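Local coordinates for membrane lipoprotein TpN32 (Treponema pallidum, PDB 1XS5), which binds L-methionine and probably serves as the periplasmic substrate-binding lipoprotein of a methionine uptake system, at residues R115-L120 with I126-G131. Residues are numbered along the deposited sequence; the frame is centred on the assembly and turned at random.
Sequences RALRLL and IRMRAG. With MET (methionine), chain B.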
ATOM      1  N   ARG A 115       8.657  -2.645   6.341  1.00 14.72           N
ATOM      2  CA  ARG A 115       7.599  -1.894   7.021  1.00 12.16           C
ATOM      3  C   ARG A 115       6.895  -2.762   8.063  1.00 13.56           C
ATOM      4  O   ARG A 115       6.622  -2.311   9.190  1.00 13.17           O
ATOM      5  CB  ARG A 115       6.613  -1.421   5.945  1.00 12.51           C
ATOM      6  CG  ARG A 115       5.488  -0.552   6.433  1.00 15.89           C
ATOM      7  CD  ARG A 115       4.577  -0.286   5.241  1.00 13.45           C
ATOM      8  NE  ARG A 115       3.414   0.506   5.619  1.00 12.92           N
ATOM      9  CZ  ARG A 115       2.384   0.649   4.806  1.00 16.57           C
ATOM     10  NH1 ARG A 115       2.436   0.023   3.644  1.00 11.22           N
ATOM     11  NH2 ARG A 115       1.349   1.428   5.120  1.00 11.43           N
ATOM     12  N   ALA A 116       6.587  -4.005   7.677  1.00 10.22           N
ATOM     13  CA  ALA A 116       5.914  -4.938   8.569  1.00 11.17           C
ATOM     14  C   ALA A 116       6.847  -5.351   9.734  1.00 16.25           C
ATOM     15  O   ALA A 116       6.411  -5.485  10.871  1.00 12.36           O
ATOM     16  CB  ALA A 116       5.466  -6.182   7.787  1.00 12.95           C
ATOM     17  N   LEU A 117       8.132  -5.542   9.426  1.00 12.17           N
ATOM     18  CA  LEU A 117       9.117  -5.910  10.459  1.00 13.54           C
ATOM     19  C   LEU A 117       9.249  -4.761  11.494  1.00  9.92           C
ATOM     20  O   LEU A 117       9.357  -5.027  12.700  1.00 11.50           O
ATOM     21  CB  LEU A 117      10.464  -6.230   9.781  1.00 10.49           C
ATOM     22  CG  LEU A 117      10.452  -7.565   8.984  1.00 13.24           C
ATOM     23  CD1 LEU A 117      11.795  -7.724   8.184  1.00 16.60           C
ATOM     24  CD2 LEU A 117      10.279  -8.731   9.919  1.00 14.98           C
ATOM     25  N   ARG A 118       9.203  -3.508  11.023  1.00 12.47           N
ATOM     26  CA  ARG A 118       9.286  -2.361  11.937  1.00 14.74           C
ATOM     27  C   ARG A 118       7.988  -2.183  12.770  1.00 17.28           C
ATOM     28  O   ARG A 118       8.000  -1.622  13.882  1.00 14.65           O
ATOM     29  CB  ARG A 118       9.688  -1.103  11.166  1.00 17.07           C
ATOM     30  CG  ARG A 118      11.077  -1.293  10.590  1.00 21.92           C
ATOM     31  CD  ARG A 118      11.980  -0.071  10.626  1.00 26.53           C
ATOM     32  NE  ARG A 118      13.383  -0.419  10.330  1.00 30.01           N
ATOM     33  CZ  ARG A 118      13.907  -0.526   9.105  1.00 31.92           C
ATOM     34  NH1 ARG A 118      13.155  -0.307   8.012  1.00 32.94           N
ATOM     35  NH2 ARG A 118      15.193  -0.855   8.976  1.00 26.91           N
ATOM     36  N   LEU A 119       6.879  -2.680  12.243  1.00 12.67           N
ATOM     37  CA  LEU A 119       5.611  -2.696  12.986  1.00 14.72           C
ATOM     38  C   LEU A 119       5.755  -3.706  14.145  1.00 10.68           C
ATOM     39  O   LEU A 119       5.415  -3.414  15.299  1.00 12.49           O
ATOM     40  CB  LEU A 119       4.475  -3.115  12.035  1.00 13.43           C
ATOM     41  CG  LEU A 119       3.075  -3.276  12.632  1.00 15.47           C
ATOM     42  CD1 LEU A 119       2.056  -3.281  11.469  1.00 14.30           C
ATOM     43  CD2 LEU A 119       2.989  -4.604  13.462  1.00 15.05           C
ATOM     44  N   LEU A 120       6.240  -4.913  13.834  1.00 10.85           N
ATOM     45  CA  LEU A 120       6.442  -5.965  14.853  1.00 12.70           C
ATOM     46  C   LEU A 120       7.509  -5.504  15.859  1.00 13.29           C
ATOM     47  O   LEU A 120       7.428  -5.797  17.030  1.00 15.11           O
ATOM     48  CB  LEU A 120       6.906  -7.275  14.164  1.00 10.58           C
ATOM     49  CG  LEU A 120       5.805  -7.871  13.246  1.00 12.88           C
ATOM     50  CD1 LEU A 120       6.331  -9.130  12.540  1.00 13.69           C
ATOM     51  CD2 LEU A 120       4.603  -8.233  14.058  1.00 16.51           C
ATOM     52  N   ILE A 126      10.382  -8.213  18.071  1.00 14.93           N
ATOM     53  CA  ILE A 126      11.713  -8.406  17.550  1.00 17.90           C
ATOM     54  C   ILE A 126      12.489  -7.111  17.557  1.00 20.86           C
ATOM     55  O   ILE A 126      11.928  -6.056  17.803  1.00 20.50           O
ATOM     56  CB  ILE A 126      11.659  -8.859  16.027  1.00 19.30           C
ATOM     57  CG1 ILE A 126      10.948  -7.772  15.185  1.00 21.52           C
ATOM     58  CG2 ILE A 126      10.920 -10.161  15.877  1.00 19.97           C
ATOM     59  CD1 ILE A 126      10.927  -8.004  13.660  1.00 20.47           C
ATOM     60  N   ARG A 127      13.784  -7.224  17.267  1.00 20.30           N
ATOM     61  CA  ARG A 127      14.672  -6.084  17.130  1.00 22.51           C
ATOM     62  C   ARG A 127      15.420  -6.221  15.818  1.00 23.78           C
ATOM     63  O   ARG A 127      16.021  -7.264  15.532  1.00 26.64           O
ATOM     64  CB  ARG A 127      15.700  -6.000  18.254  1.00 28.93           C
ATOM     65  CG  ARG A 127      16.619  -4.797  18.063  1.00 28.34           C
ATOM     66  CD  ARG A 127      17.825  -4.885  18.994  1.00 35.15           C
ATOM     67  NE  ARG A 127      18.606  -3.662  18.909  1.00 37.41           N
ATOM     68  CZ  ARG A 127      18.927  -2.933  19.968  1.00 41.81           C
ATOM     69  NH1 ARG A 127      18.537  -3.333  21.179  1.00 43.24           N
ATOM     70  NH2 ARG A 127      19.607  -1.800  19.818  1.00 35.14           N
ATOM     71  N   MET A 128      15.375  -5.168  15.023  1.00 19.15           N
ATOM     72  CA  MET A 128      16.052  -5.135  13.734  1.00 27.22           C
ATOM     73  C   MET A 128      17.500  -4.605  13.875  1.00 34.19           C
ATOM     74  O   MET A 128      17.759  -3.743  14.720  1.00 30.69           O
ATOM     75  CB  MET A 128      15.300  -4.201  12.802  1.00 24.83           C
ATOM     76  CG  MET A 128      13.867  -4.637  12.529  1.00 30.48           C
ATOM     77  SD  MET A 128      13.844  -6.238  11.709  1.00 27.55           S
ATOM     78  CE  MET A 128      14.630  -5.864  10.132  1.00 30.69           C
ATOM     79  N   ARG A 129      18.410  -5.134  13.053  1.00 31.08           N
ATOM     80  CA  ARG A 129      19.810  -4.708  13.008  1.00 34.82           C
ATOM     81  C   ARG A 129      19.822  -3.198  12.663  1.00 37.79           C
ATOM     82  O   ARG A 129      18.957  -2.701  11.924  1.00 37.30           O
ATOM     83  CB  ARG A 129      20.536  -5.523  11.923  1.00 34.35           C
ATOM     84  CG  ARG A 129      21.761  -4.856  11.294  1.00 37.05           C
ATOM     85  CD  ARG A 129      22.376  -5.729  10.191  1.00 37.08           C
ATOM     86  NE  ARG A 129      21.747  -5.583   8.867  1.00 36.83           N
ATOM     87  CZ  ARG A 129      22.170  -4.746   7.912  1.00 41.85           C
ATOM     88  NH1 ARG A 129      23.232  -3.962   8.128  1.00 36.33           N
ATOM     89  NH2 ARG A 129      21.557  -4.710   6.721  1.00 34.14           N
ATOM     90  N   ALA A 130      20.831  -2.483  13.152  1.00 38.12           N
ATOM     91  CA  ALA A 130      20.950  -1.026  12.967  1.00 38.97           C
ATOM     92  C   ALA A 130      21.068  -0.425  11.568  1.00 38.90           C
ATOM     93  O   ALA A 130      20.426   0.579  11.253  1.00 41.81           O
ATOM     94  CB  ALA A 130      22.097  -0.507  13.835  1.00 40.32           C
ATOM     95  N   GLY A 131      21.893  -0.985  10.706  1.00 39.82           N
ATOM     96  CA  GLY A 131      21.957  -0.357   9.400  1.00 43.71           C
ATOM     97  C   GLY A 131      21.039  -0.994   8.378  1.00 42.78           C
ATOM     98  O   GLY A 131      21.377  -0.975   7.200  1.00 49.70           O
TER
HETATM   99  N   MET B 301      -1.904   0.125  -0.684  1.00 16.99           N
HETATM  100  CA  MET B 301      -0.601  -0.466  -0.204  1.00 15.58           C
HETATM  101  C   MET B 301      -0.188   0.015   1.204  1.00 19.64           C
HETATM  102  O   MET B 301       0.199  -0.831   2.047  1.00 18.90           O
HETATM  103  CB  MET B 301       0.537  -0.120  -1.189  1.00 16.82           C
HETATM  104  CG  MET B 301       1.789  -0.927  -0.913  1.00 13.47           C
HETATM  105  SD  MET B 301       3.180  -0.543  -2.002  1.00 12.43           S
HETATM  106  CE  MET B 301       2.651  -1.508  -3.479  1.00 10.58           C
HETATM  107  OXT MET B 301      -0.253   1.241   1.444  1.00 20.90           O
HETATM  108  O   HOH W   1      17.028  -0.857  11.270  1.00 42.30           O
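L117 is the residue on which both I126 and M128 converge from the chain that returns past helix 110-122. The CD1 methyl of I126 lies 3.9 Å from CD2 of L117, and it also comes within 3.5 Å of the carbonyl O of L117, tucked against the helix backbone beside CB of L120. A wholly apolar, branched side chain suits this buried place between L117 and L120; with CG1 set between the backbone N and carbonyl carbon (chi1 60°), CD1 is aimed at the helix. M128 crosses L117 at about a right angle, its sulfur 3.9 Å from CB of L117. Bends at chi2 and chi3 fold the flexible thioether back, bringing CE against CD1 of the same leucine.

Beyond this buried apolar patch the contact becomes looser and polar. R118 starts out pointing away, but its long chain returns, and a water in the guanidinium plane accepts from NH2 of R118 at 2.9 Å and donates to the carbonyl O of R129 at 2.7 Å; NH1 binds the carbonyl of G133.

R115 reaches elsewhere: extended from CG to NE, it gives NH1 to O of the bound methionine (2.9 Å, 146° at the hydrogen), while E190 pairs with NH2. The helix thus packs against the 126-128 edge of a small two-stranded antiparallel sheet, whose other strand is 141-143, and supplies a carboxylate-binding arginine to the interdomain ligand cleft characteristic of periplasmic binding proteins.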